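Local coordinates for protein mercuric reductase (Metallosphaera sedula, PDB 4YWO) that probably uses NADPH, by way of a bound FAD, to reduce mercuric ions to elemental mercury as a homodimer, at residues D175-I180 against A258-L263; V236-V241 against V249-G254; P215-E220 against L388-M393; D337-P342 against V354-A359; L373-V378 against P438-S443. One frame throughout, in Å; residues are numbered along the deposited sequence. Where two conformers were deposited one is given.

Contact 1. Residues D175-I180 against A258-L263; sequences DSLAVI and ADEILL
Asp175 and Ser176 meet Ala258 and Asp259 at the loose end of this parallel pairing, whereas Ala178 to Ile180 and Ile261 to Leu263 form its compact, buried part. At the solvent end side chains stand in for regular strand bonding. The carboxylate of Asp259 takes the backbone N-H of Asp175 on the anti lone pair of OD2 (N to OD2 2.8 Å). A chi1 of 57° sets Ser176 OG between its own N and carbonyl carbon, from where it accepts from Asp259 N at 2.9 Å. The carboxylates of Asp175 and Asp259 also come close, OD2 to OD2 4.0 Å with their planes 54° apart, so their charges probably disfavour each other where Asp175 is exposed.

Further in, the backbones lock together. Ala178 N reaches Glu260 O at 3.0 Å in an almost straight bond (172°), Leu262 N reaches Ala178 O at 2.8 Å, and Ile180 N reaches Leu262 O at 2.9 Å. On one face Leu177 CD1 rests on Leu262 CB (3.9 Å), beneath helix 184-194. On the other, the CD1 of Ile180 touches Ile261 CG2 at 3.9 Å and lies alongside Leu263. The buried carboxylate of Glu260 is matched by Lys247 and Arg172. A central strand, 176-180, paired with edge strand 260-263 in a parallel four-stranded sheet is consistent with the Rossmann-like, probably NADPH-binding domain of this family.

Contact 2. Residues V236-V241 against V249-G254; sequences VNVKEV and VITDKG
The side chains of Asn237 and Asp252 cross at a slant, amide and carboxylate planes 78° apart. Asn237 ND2 donates a hydrogen bond to Asp252 OD2 at 2.8 Å; the acceptor lies in the plane of the amide, but the N-H comes to the syn side of the carboxylate somewhat out of its plane. The other oxygen, OD1, takes Asn237 N at 3.1 Å from well above that plane. The carboxylate is thus held by both the backbone N and the amide of Asn237, which probably leaves it little freedom to rotate, while Asp252 N bonds to Asn237 O.

Beyond this clasp the strands form an antiparallel hairpin, 238-243 with 247-251, interrupted by a classic beta bulge: Lys239 and Glu240 both face Ile250. Ile250 O accepts from Lys239 N at 2.9 Å and more weakly from Glu240 N, while Ile250 N bonds to Glu240 O. Glu240 and Ile250 then run side by side, with CD1 of the isoleucine 3.9 Å from Glu240 OE1.

The face with Val238, Val241, Val249 and Thr251 is mostly apolar and tight in places. Val238 sends CG1 across CG1 of Val249 at only 3.4 Å. From the loop before the strand, Val236 CG2, anti to its backbone N, presses on Thr251 CB at 3.3 Å. Thr251 OG1 meanwhile accepts from Lys253 N in an ST turn and donates to Gly254 O.

Contact 3. Residues P215-E220 against L388-M393; sequences PEASVE and LGFVKM
Helix 215-220 and strand 390-393 run nearly antiparallel, their axes 10.0 Å apart at an angle of 164°, and Phe390 fills the gap between them against Glu216, Ala217 and Glu220. The backbones draw nearest where Gly389 CA lies 6.8 Å from Glu220 CA.

With CG between its N and carbonyl carbon (chi1 69°), the Phe390 ring reaches across to the helix. Glu216 CB stands over one face in a CH-pi contact, 3.8 Å from the centroid. Glu220 brings CG to the ring's edge, 3.8 Å from Phe390 CE2, and slides past in the reverse direction with its carboxylate almost coplanar with the ring, the planes 10° apart. Ala217 CB adds an apolar touch at CZ.

The fully extended chain of Lys392 carries NZ to the syn side of Glu216 OE1, at 2.9 Å, in a salt bridge; Glu214 forms a second with the same NZ. At the other flank a water joins Glu220 OE2 (2.6 Å) to Gly389 N (3.0 Å), donating to the former and accepting from the latter; Arg223 holds the remaining oxygen of Glu220.

Helix 215-227 belongs to the nucleotide-binding part and strand 390-396 to the dimerisation domain. Their interface is thus an aromatic ring between a salt bridge on one flank and a water bridge on the other, and two carboxylates around one ammonium probably favour the charged form of Lys392.

Contact 4. Residues D337-P342 against V354-A359; sequences DENAVP and VGLTEA
Val354 takes a chi1 of 56°, which sets CG1 between its backbone N and carbonyl carbon and swings CG2 anti to the N, straight onto the loop around Ala340. There CG2 lies 3.6 Å from the carbonyl carbon of Ala340 and reaches along the chain toward the nitrogen of Pro342. Leu356 has CG beside its own N (chi1 -60°) and stretches on through chi2, sending CD2 obliquely onto the amide of Asn339, 4.0 Å from CG. Between them Gly355 brings its CA to 3.1 Å from Asn339 O, a CH...O approach, and the positive phi of the residue suits glycine.

The segment 337-342 is the irregular lead-in to the edge strand 343-345 of the dimerisation domain's antiparallel sheet, and 354-355 ends the neighbouring strand. Although no direct hydrogen bond crosses between them, a water stitches them together. It accepts from Gly355 N at 2.8 Å and also lies 2.8 Å from both Glu338 O and Val341 O. The loop is itself shaped by an Asx turn, in which Asp337 OD1 accepts from Asn339 N at 3.0 Å from above the carboxylate plane.

Helix 414-422 packs over Val354 and Pro342, while Val341 touches Val434 and Pro342 touches His435, both of the second subunit. Past the strand, Thr357 is the N-cap of helix 358-362.

Contact 5. Residues L373-V378 against P438-S443; sequences LPMSSV and PTIAES
The flat groups that Val378 and Leu373 meet are peptide units, with no aromatic ring involved: Val378 CG1 comes to 4.0 Å from Thr439 O, and Leu373 CD2 to 3.8 Å from Ser443 O. Ser443 CB is met by both residues, by Val378 CG2 at 3.8 Å and Leu373 CD2 at 4.0 Å. Met375, bent at chi2 and chi3 (52° and 66°), turns its methyl CE back to Ile440 CG2 at 4.1 Å, the two chains crossing at about a right angle.

Several polar groups of 438-443 are used within the turn. Ile440 O accepts from both Ser443 N and Ser443 OG, the hydroxyl at 2.7 Å, so the serine offers its carbon side to the contact. Thr439 OG1 caps the coming helix by accepting from Glu442 N, and is also hydrogen-bonded with Met436 O.

Glu412 of the second subunit accepts from the N-H groups of Ile440 and Ala441, which places this turn at the dimer interface, and Pro438 touches a bound FAD. Within the subunit, the contact lays the start of helix 442-449 against edge strand 368-374 and the turn after it, with strand 390-396 alongside and helix 379-383 covering Met375 and Ile440.

How the contacts relate
Contacts 1 and 2 belong to the nucleotide-binding part and touch through Ile261, which packs on Val241 and Val249; one is a buried parallel ladder, the other a partly buried hairpin rich in side-chain bonds. Contacts 3, 4 and 5 share the dimerisation sheet. Contact 3, only partly buried, alone joins the two parts, and does so with a salt bridge, a ring and a water. Contacts 4 and 5 are buried, lack direct hydrogen bonds across their segments and reach the second subunit, relying on apolar packing, with a water added in contact 4. Strands 390-396 and 368-374 couple contact 3 to contact 5, while Lys392 and Glu358 link it weakly to contact 4.

Contact 1. Residues D175-I180 against A258-L263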
# COMPACT_ATOMS: atom_id res chain seq x y z
N ASP A 175 11.85 -7.54 -32.31
CA ASP A 175 10.67 -8.42 -32.26
C ASP A 175 10.69 -9.58 -31.30
O ASP A 175 9.64 -10.16 -31.02
CB ASP A 175 10.37 -9.05 -33.62
CG ASP A 175 10.16 -7.99 -34.72
OD1 ASP A 175 9.67 -6.86 -34.43
OD2 ASP A 175 10.49 -8.31 -35.87
N SER A 176 11.88 -10.01 -30.87
CA SER A 176 12.05 -11.19 -30.06
C SER A 176 13.25 -10.95 -29.17
O SER A 176 14.20 -10.30 -29.54
CB SER A 176 12.13 -12.48 -30.87
OG SER A 176 13.22 -12.32 -31.79
N LEU A 177 13.22 -11.54 -27.96
CA LEU A 177 14.18 -11.38 -26.91
C LEU A 177 14.38 -12.68 -26.15
O LEU A 177 13.41 -13.29 -25.72
CB LEU A 177 13.80 -10.24 -25.93
CG LEU A 177 14.76 -9.95 -24.83
CD1 LEU A 177 16.04 -9.31 -25.35
CD2 LEU A 177 14.14 -8.99 -23.82
N ALA A 178 15.62 -13.13 -26.04
CA ALA A 178 15.97 -14.23 -25.16
C ALA A 178 16.62 -13.68 -23.91
O ALA A 178 17.64 -13.03 -23.94
CB ALA A 178 16.85 -15.27 -25.84
N VAL A 179 15.97 -13.96 -22.76
CA VAL A 179 16.46 -13.49 -21.42
C VAL A 179 17.16 -14.62 -20.71
O VAL A 179 16.56 -15.67 -20.52
CB VAL A 179 15.25 -12.97 -20.54
CG1 VAL A 179 15.78 -12.59 -19.18
CG2 VAL A 179 14.54 -11.89 -21.26
N ILE A 180 18.43 -14.45 -20.41
CA ILE A 180 19.20 -15.45 -19.71
C ILE A 180 19.19 -15.12 -18.25
O ILE A 180 19.83 -14.16 -17.83
CB ILE A 180 20.64 -15.59 -20.26
CG1 ILE A 180 20.58 -15.97 -21.73
CG2 ILE A 180 21.37 -16.70 -19.54
CD1 ILE A 180 22.00 -16.10 -22.35
N ALA A 258 16.50 -15.42 -31.42
CA ALA A 258 15.87 -14.17 -31.09
C ALA A 258 16.64 -13.06 -31.68
O ALA A 258 17.86 -13.21 -31.95
CB ALA A 258 15.84 -14.01 -29.55
N ASP A 259 16.04 -11.90 -31.80
CA ASP A 259 16.71 -10.72 -32.27
C ASP A 259 17.82 -10.23 -31.35
O ASP A 259 18.81 -9.66 -31.79
CB ASP A 259 15.76 -9.52 -32.50
CG ASP A 259 14.81 -9.72 -33.62
OD1 ASP A 259 15.13 -10.61 -34.47
OD2 ASP A 259 13.72 -9.06 -33.64
N GLU A 260 17.62 -10.41 -30.01
CA GLU A 260 18.53 -9.92 -29.09
C GLU A 260 18.54 -10.87 -27.88
O GLU A 260 17.60 -11.64 -27.69
CB GLU A 260 18.09 -8.51 -28.69
CG GLU A 260 19.12 -7.69 -27.91
CD GLU A 260 20.50 -7.78 -28.56
OE1 GLU A 260 20.77 -6.97 -29.49
OE2 GLU A 260 21.31 -8.65 -28.15
N ILE A 261 19.62 -10.81 -27.13
CA ILE A 261 19.86 -11.52 -25.90
C ILE A 261 20.03 -10.50 -24.75
O ILE A 261 20.74 -9.52 -24.88
CB ILE A 261 21.09 -12.42 -25.98
CG1 ILE A 261 20.84 -13.55 -26.98
CG2 ILE A 261 21.40 -13.03 -24.65
CD1 ILE A 261 22.24 -14.14 -27.36
N LEU A 262 19.32 -10.75 -23.64
CA LEU A 262 19.41 -9.88 -22.45
C LEU A 262 19.98 -10.75 -21.32
O LEU A 262 19.39 -11.80 -20.98
CB LEU A 262 18.04 -9.27 -22.00
CG LEU A 262 18.12 -8.62 -20.62
CD1 LEU A 262 18.99 -7.39 -20.57
CD2 LEU A 262 16.66 -8.35 -20.31
N LEU A 263 21.13 -10.39 -20.80
CA LEU A 263 21.69 -11.02 -19.60
C LEU A 263 21.00 -10.47 -18.33
O LEU A 263 20.98 -9.24 -18.14
CB LEU A 263 23.14 -10.74 -19.45
CG LEU A 263 23.97 -11.29 -20.57
CD1 LEU A 263 25.45 -10.94 -20.26
CD2 LEU A 263 23.73 -12.76 -20.80

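Contact 2. Residues V236-V241 against V249-G254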
# COMPACT_ATOMS: atom_id res chain seq x y z
N VAL A 236 17.32 -25.40 -17.82
CA VAL A 236 18.11 -25.32 -19.05
C VAL A 236 19.53 -24.81 -18.86
O VAL A 236 19.83 -23.84 -18.13
CB VAL A 236 17.36 -24.60 -20.16
CG1 VAL A 236 16.93 -23.20 -19.74
CG2 VAL A 236 18.21 -24.48 -21.41
N ASN A 237 20.47 -25.48 -19.58
CA ASN A 237 21.88 -25.07 -19.62
C ASN A 237 22.21 -24.57 -20.96
O ASN A 237 21.87 -25.22 -21.95
CB ASN A 237 22.83 -26.25 -19.35
CG ASN A 237 22.66 -26.77 -17.94
OD1 ASN A 237 23.01 -26.10 -16.97
ND2 ASN A 237 22.03 -27.93 -17.82
N VAL A 238 22.72 -23.36 -20.98
CA VAL A 238 23.06 -22.70 -22.22
C VAL A 238 24.48 -23.16 -22.54
O VAL A 238 25.33 -22.96 -21.76
CB VAL A 238 23.00 -21.16 -22.08
CG1 VAL A 238 23.47 -20.50 -23.37
CG2 VAL A 238 21.54 -20.78 -21.81
N LYS A 239 24.68 -23.77 -23.70
CA LYS A 239 26.01 -24.30 -24.12
C LYS A 239 26.85 -23.35 -24.96
O LYS A 239 28.09 -23.30 -24.83
CB LYS A 239 25.79 -25.60 -24.90
CG LYS A 239 24.90 -26.56 -24.17
CD LYS A 239 25.13 -27.98 -24.63
CE LYS A 239 24.68 -28.21 -26.06
NZ LYS A 239 24.24 -29.62 -26.22
N GLU A 240 26.19 -22.58 -25.81
CA GLU A 240 26.83 -21.78 -26.81
C GLU A 240 25.85 -20.78 -27.41
O GLU A 240 24.61 -21.01 -27.44
CB GLU A 240 27.32 -22.75 -27.91
CG GLU A 240 28.15 -22.10 -29.00
CD GLU A 240 28.49 -23.07 -30.16
OE1 GLU A 240 28.11 -24.28 -30.09
OE2 GLU A 240 29.13 -22.60 -31.13
N VAL A 241 26.38 -19.68 -27.91
CA VAL A 241 25.66 -18.75 -28.73
C VAL A 241 26.32 -18.55 -30.09
O VAL A 241 27.55 -18.42 -30.19
CB VAL A 241 25.56 -17.36 -28.00
CG1 VAL A 241 24.75 -16.39 -28.80
CG2 VAL A 241 24.94 -17.54 -26.62
N VAL A 249 20.69 -19.00 -29.28
CA VAL A 249 21.13 -19.56 -28.05
C VAL A 249 20.90 -21.10 -28.09
O VAL A 249 19.79 -21.58 -28.23
CB VAL A 249 20.41 -18.90 -26.80
CG1 VAL A 249 20.97 -19.51 -25.52
CG2 VAL A 249 20.57 -17.39 -26.91
N ILE A 250 22.00 -21.83 -28.04
CA ILE A 250 21.99 -23.28 -28.11
C ILE A 250 22.02 -23.80 -26.69
O ILE A 250 22.87 -23.50 -25.90
CB ILE A 250 23.22 -23.82 -28.91
CG1 ILE A 250 23.18 -23.27 -30.36
CG2 ILE A 250 23.21 -25.34 -28.94
CD1 ILE A 250 24.55 -23.12 -30.99
N THR A 251 21.10 -24.64 -26.36
CA THR A 251 20.98 -25.13 -25.00
C THR A 251 20.83 -26.62 -25.08
O THR A 251 20.64 -27.16 -26.17
CB THR A 251 19.66 -24.57 -24.32
OG1 THR A 251 18.50 -25.27 -24.78
CG2 THR A 251 19.48 -23.10 -24.61
N ASP A 252 20.84 -27.26 -23.93
CA ASP A 252 20.55 -28.68 -23.87
C ASP A 252 19.05 -29.01 -24.00
O ASP A 252 18.67 -30.16 -23.87
CB ASP A 252 21.16 -29.31 -22.60
CG ASP A 252 20.58 -28.71 -21.27
OD1 ASP A 252 19.60 -27.90 -21.28
OD2 ASP A 252 21.14 -29.07 -20.20
N LYS A 253 18.19 -28.02 -24.19
CA LYS A 253 16.78 -28.26 -24.49
C LYS A 253 16.34 -27.62 -25.78
O LYS A 253 15.20 -27.18 -25.87
CB LYS A 253 15.89 -27.67 -23.37
CG LYS A 253 16.12 -28.28 -21.99
CD LYS A 253 15.70 -29.75 -21.92
CE LYS A 253 16.23 -30.46 -20.68
NZ LYS A 253 15.65 -29.85 -19.47
N GLY A 254 17.25 -27.48 -26.74
CA GLY A 254 16.93 -26.89 -28.05
C GLY A 254 17.54 -25.53 -28.27
O GLY A 254 18.19 -24.97 -27.40

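Contact 3. Residues P215-E220 against L388-M393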
# COMPACT_ATOMS: atom_id res chain seq x y z
N PRO A 215 8.30 -21.23 -2.14
CA PRO A 215 7.75 -22.01 -3.26
C PRO A 215 6.51 -21.49 -3.95
O PRO A 215 6.41 -21.48 -5.20
CB PRO A 215 7.37 -23.36 -2.60
CG PRO A 215 8.14 -23.42 -1.37
CD PRO A 215 8.54 -22.02 -0.95
N GLU A 216 5.56 -20.99 -3.15
CA GLU A 216 4.38 -20.37 -3.68
C GLU A 216 4.75 -19.20 -4.63
O GLU A 216 4.02 -18.98 -5.63
CB GLU A 216 3.45 -19.88 -2.55
CG GLU A 216 2.86 -21.01 -1.70
CD GLU A 216 3.68 -21.41 -0.52
OE1 GLU A 216 4.91 -21.14 -0.38
OE2 GLU A 216 3.01 -22.00 0.34
N ALA A 217 5.73 -18.43 -4.29
CA ALA A 217 6.14 -17.32 -5.15
C ALA A 217 6.68 -17.79 -6.50
O ALA A 217 6.38 -17.23 -7.56
CB ALA A 217 7.06 -16.36 -4.43
N SER A 218 7.52 -18.86 -6.47
CA SER A 218 8.03 -19.41 -7.74
C SER A 218 6.88 -19.87 -8.64
O SER A 218 6.93 -19.67 -9.88
CB SER A 218 8.95 -20.58 -7.41
OG SER A 218 10.10 -20.18 -6.70
N VAL A 219 5.85 -20.53 -8.07
CA VAL A 219 4.65 -20.88 -8.85
C VAL A 219 3.96 -19.72 -9.53
O VAL A 219 3.66 -19.74 -10.73
CB VAL A 219 3.65 -21.66 -8.00
CG1 VAL A 219 2.32 -21.85 -8.71
CG2 VAL A 219 4.25 -22.97 -7.51
N GLU A 220 3.72 -18.66 -8.71
CA GLU A 220 3.08 -17.49 -9.19
C GLU A 220 3.91 -16.79 -10.25
O GLU A 220 3.36 -16.30 -11.23
CB GLU A 220 2.71 -16.47 -8.09
CG GLU A 220 1.74 -16.90 -7.01
CD GLU A 220 0.38 -17.33 -7.38
OE1 GLU A 220 0.09 -17.62 -8.57
OE2 GLU A 220 -0.48 -17.37 -6.43
N LEU A 388 -5.25 -13.37 -8.49
CA LEU A 388 -4.07 -14.19 -8.45
C LEU A 388 -3.17 -13.77 -7.27
O LEU A 388 -3.01 -12.55 -7.03
CB LEU A 388 -3.32 -14.09 -9.75
CG LEU A 388 -2.07 -14.97 -9.82
CD1 LEU A 388 -1.76 -15.51 -11.22
CD2 LEU A 388 -0.85 -14.28 -9.26
N GLY A 389 -2.72 -14.73 -6.51
CA GLY A 389 -1.73 -14.45 -5.48
C GLY A 389 -2.04 -15.01 -4.15
O GLY A 389 -2.97 -15.80 -3.96
N PHE A 390 -1.28 -14.57 -3.18
CA PHE A 390 -1.34 -15.03 -1.84
C PHE A 390 -0.63 -14.15 -0.86
O PHE A 390 0.18 -13.29 -1.25
CB PHE A 390 -0.74 -16.48 -1.70
CG PHE A 390 0.75 -16.52 -1.90
CD1 PHE A 390 1.63 -16.26 -0.84
CD2 PHE A 390 1.30 -16.54 -3.17
CE1 PHE A 390 3.01 -16.17 -1.06
CE2 PHE A 390 2.66 -16.47 -3.39
CZ PHE A 390 3.52 -16.26 -2.36
N VAL A 391 -0.89 -14.38 0.41
CA VAL A 391 -0.09 -13.75 1.50
C VAL A 391 0.32 -14.89 2.44
O VAL A 391 -0.52 -15.68 2.91
CB VAL A 391 -0.83 -12.62 2.25
CG1 VAL A 391 0.08 -12.02 3.26
CG2 VAL A 391 -1.22 -11.60 1.27
N LYS A 392 1.63 -14.99 2.70
CA LYS A 392 2.17 -16.03 3.62
C LYS A 392 2.84 -15.33 4.79
O LYS A 392 3.62 -14.39 4.61
CB LYS A 392 3.18 -16.86 2.92
CG LYS A 392 3.73 -18.04 3.70
CD LYS A 392 4.54 -18.93 2.73
CE LYS A 392 4.89 -20.22 3.37
NZ LYS A 392 5.64 -21.10 2.41
N MET A 393 2.54 -15.80 5.98
CA MET A 393 3.07 -15.23 7.23
C MET A 393 3.75 -16.30 8.03
O MET A 393 3.21 -17.43 8.10
CB MET A 393 1.96 -14.51 8.00
CG MET A 393 2.37 -13.80 9.33
SD MET A 393 1.05 -12.89 10.07
CE MET A 393 1.07 -11.43 9.05
O HOH W 1 -3.02 -17.64 -7.06

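Contact 4. Residues D337-P342 against V354-A359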
# COMPACT_ATOMS: atom_id res chain seq x y z
N ASP A 337 19.88 -4.69 10.57
CA ASP A 337 19.25 -6.05 10.52
C ASP A 337 18.65 -6.40 9.15
O ASP A 337 17.57 -5.88 8.82
CB ASP A 337 18.18 -6.06 11.59
CG ASP A 337 17.27 -7.34 11.58
OD1 ASP A 337 17.70 -8.43 11.11
OD2 ASP A 337 16.12 -7.19 12.08
N GLU A 338 19.32 -7.25 8.39
CA GLU A 338 18.88 -7.61 7.05
C GLU A 338 17.57 -8.40 7.04
O GLU A 338 16.92 -8.50 6.00
CB GLU A 338 19.97 -8.40 6.32
CG GLU A 338 20.21 -7.94 4.89
CD GLU A 338 21.66 -8.10 4.46
OE1 GLU A 338 22.54 -8.13 5.35
OE2 GLU A 338 21.91 -8.19 3.24
N ASN A 339 17.19 -8.95 8.19
CA ASN A 339 15.91 -9.79 8.26
C ASN A 339 14.65 -8.97 8.54
O ASN A 339 13.59 -9.52 8.68
CB ASN A 339 16.07 -10.95 9.22
CG ASN A 339 17.11 -11.96 8.72
OD1 ASN A 339 17.32 -12.16 7.50
ND2 ASN A 339 17.76 -12.62 9.66
N ALA A 340 14.76 -7.62 8.45
CA ALA A 340 13.57 -6.77 8.36
C ALA A 340 13.66 -5.86 7.11
O ALA A 340 12.99 -4.83 7.06
CB ALA A 340 13.39 -5.92 9.59
N VAL A 341 14.48 -6.22 6.14
CA VAL A 341 14.63 -5.42 4.91
C VAL A 341 13.75 -6.03 3.80
O VAL A 341 13.92 -7.21 3.37
CB VAL A 341 16.08 -5.45 4.45
CG1 VAL A 341 16.22 -4.75 3.11
CG2 VAL A 341 16.95 -4.68 5.45
N PRO A 342 12.80 -5.24 3.26
CA PRO A 342 11.95 -5.78 2.16
C PRO A 342 12.52 -5.84 0.79
O PRO A 342 13.45 -5.06 0.50
CB PRO A 342 10.72 -4.86 2.17
CG PRO A 342 11.31 -3.57 2.63
CD PRO A 342 12.44 -3.86 3.53
N VAL A 354 9.60 -9.93 3.04
CA VAL A 354 10.45 -9.36 4.11
C VAL A 354 10.66 -10.45 5.16
O VAL A 354 9.73 -11.21 5.44
CB VAL A 354 9.83 -8.07 4.70
CG1 VAL A 354 8.43 -8.25 5.24
CG2 VAL A 354 10.75 -7.38 5.71
N GLY A 355 11.86 -10.55 5.72
CA GLY A 355 12.10 -11.49 6.83
C GLY A 355 12.36 -12.92 6.23
O GLY A 355 12.74 -13.15 5.07
N LEU A 356 12.16 -13.87 7.12
CA LEU A 356 12.54 -15.25 6.84
C LEU A 356 11.48 -15.98 6.01
O LEU A 356 10.25 -15.80 6.20
CB LEU A 356 12.65 -15.96 8.18
CG LEU A 356 13.66 -15.40 9.17
CD1 LEU A 356 13.65 -16.31 10.40
CD2 LEU A 356 15.00 -15.39 8.57
N THR A 357 11.96 -16.90 5.20
CA THR A 357 11.04 -17.86 4.61
C THR A 357 10.66 -18.88 5.70
O THR A 357 11.28 -18.98 6.72
CB THR A 357 11.66 -18.64 3.42
OG1 THR A 357 12.79 -19.42 3.92
CG2 THR A 357 12.08 -17.74 2.29
N GLU A 358 9.57 -19.63 5.47
CA GLU A 358 9.20 -20.68 6.40
C GLU A 358 10.34 -21.72 6.60
O GLU A 358 10.65 -22.09 7.74
CB GLU A 358 7.91 -21.37 5.93
CG GLU A 358 7.50 -22.43 6.93
CD GLU A 358 6.21 -23.12 6.61
OE1 GLU A 358 5.59 -22.82 5.59
OE2 GLU A 358 5.80 -23.90 7.49
N ALA A 359 10.96 -22.13 5.53
CA ALA A 359 12.09 -23.10 5.60
C ALA A 359 13.23 -22.52 6.38
O ALA A 359 13.81 -23.19 7.23
CB ALA A 359 12.58 -23.47 4.24
O HOH W 2 14.37 -9.39 5.13

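Contact 5. Residues L373-V378 against P438-S443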
# COMPACT_ATOMS: atom_id res chain seq x y z
N LEU A 373 -2.80 -17.37 3.04
CA LEU A 373 -4.11 -16.86 2.67
C LEU A 373 -4.14 -16.64 1.13
O LEU A 373 -3.29 -15.90 0.57
CB LEU A 373 -4.32 -15.49 3.29
CG LEU A 373 -5.68 -14.81 3.06
CD1 LEU A 373 -6.71 -15.33 4.00
CD2 LEU A 373 -5.53 -13.27 3.19
N PRO A 374 -5.09 -17.21 0.37
CA PRO A 374 -5.20 -16.88 -1.04
C PRO A 374 -5.68 -15.47 -1.28
O PRO A 374 -6.63 -15.03 -0.59
CB PRO A 374 -6.29 -17.82 -1.57
CG PRO A 374 -6.91 -18.40 -0.40
CD PRO A 374 -6.15 -18.17 0.83
N MET A 375 -5.14 -14.79 -2.30
CA MET A 375 -5.63 -13.49 -2.60
C MET A 375 -7.08 -13.47 -3.10
O MET A 375 -7.78 -12.50 -2.93
CB MET A 375 -4.67 -12.96 -3.68
CG MET A 375 -4.70 -11.55 -3.99
SD MET A 375 -4.53 -10.35 -2.63
CE MET A 375 -2.98 -10.47 -1.94
N SER A 376 -7.56 -14.58 -3.60
CA SER A 376 -8.91 -14.70 -4.08
C SER A 376 -9.89 -14.52 -2.93
O SER A 376 -11.03 -14.15 -3.27
CB SER A 376 -9.05 -16.11 -4.76
OG SER A 376 -8.91 -17.10 -3.83
N SER A 377 -9.47 -14.68 -1.65
CA SER A 377 -10.25 -14.49 -0.39
C SER A 377 -10.27 -13.01 0.07
O SER A 377 -10.95 -12.72 1.08
CB SER A 377 -9.65 -15.22 0.78
OG SER A 377 -9.89 -16.66 0.55
N VAL A 378 -9.54 -12.13 -0.59
CA VAL A 378 -9.44 -10.74 -0.12
C VAL A 378 -10.45 -9.89 -0.85
O VAL A 378 -10.41 -9.84 -2.11
CB VAL A 378 -7.96 -10.27 -0.35
CG1 VAL A 378 -7.76 -8.83 0.06
CG2 VAL A 378 -7.02 -11.14 0.49
N PRO A 438 -12.29 -1.68 1.91
CA PRO A 438 -11.61 -2.91 1.43
C PRO A 438 -10.27 -2.42 0.85
O PRO A 438 -10.24 -1.57 -0.10
CB PRO A 438 -12.55 -3.41 0.36
CG PRO A 438 -13.22 -2.17 -0.16
CD PRO A 438 -13.12 -1.08 0.88
N THR A 439 -9.19 -2.98 1.36
CA THR A 439 -7.82 -2.75 0.86
C THR A 439 -7.14 -4.05 0.65
O THR A 439 -7.47 -5.05 1.28
CB THR A 439 -6.98 -1.85 1.80
OG1 THR A 439 -6.87 -2.40 3.14
CG2 THR A 439 -7.58 -0.43 1.85
N ILE A 440 -6.10 -4.03 -0.17
CA ILE A 440 -5.21 -5.25 -0.25
C ILE A 440 -4.47 -5.46 1.07
O ILE A 440 -4.30 -6.60 1.49
CB ILE A 440 -4.30 -5.15 -1.46
CG1 ILE A 440 -5.10 -5.04 -2.81
CG2 ILE A 440 -3.33 -6.38 -1.50
CD1 ILE A 440 -5.88 -6.27 -3.14
N ALA A 441 -4.08 -4.40 1.72
CA ALA A 441 -3.32 -4.46 2.98
C ALA A 441 -4.03 -5.19 4.09
O ALA A 441 -3.38 -5.75 5.00
CB ALA A 441 -2.89 -3.11 3.38
N GLU A 442 -5.35 -5.16 4.11
CA GLU A 442 -5.97 -5.91 5.20
C GLU A 442 -5.76 -7.40 5.08
O GLU A 442 -5.94 -8.11 6.11
CB GLU A 442 -7.47 -5.75 5.38
CG GLU A 442 -8.14 -4.64 4.79
CD GLU A 442 -9.63 -4.91 4.64
OE1 GLU A 442 -10.37 -4.99 5.66
OE2 GLU A 442 -10.12 -4.98 3.52
N SER A 443 -5.19 -7.88 3.95
CA SER A 443 -4.70 -9.28 3.86
C SER A 443 -3.67 -9.61 4.94
O SER A 443 -3.60 -10.77 5.37
CB SER A 443 -4.14 -9.59 2.50
OG SER A 443 -2.97 -8.82 2.28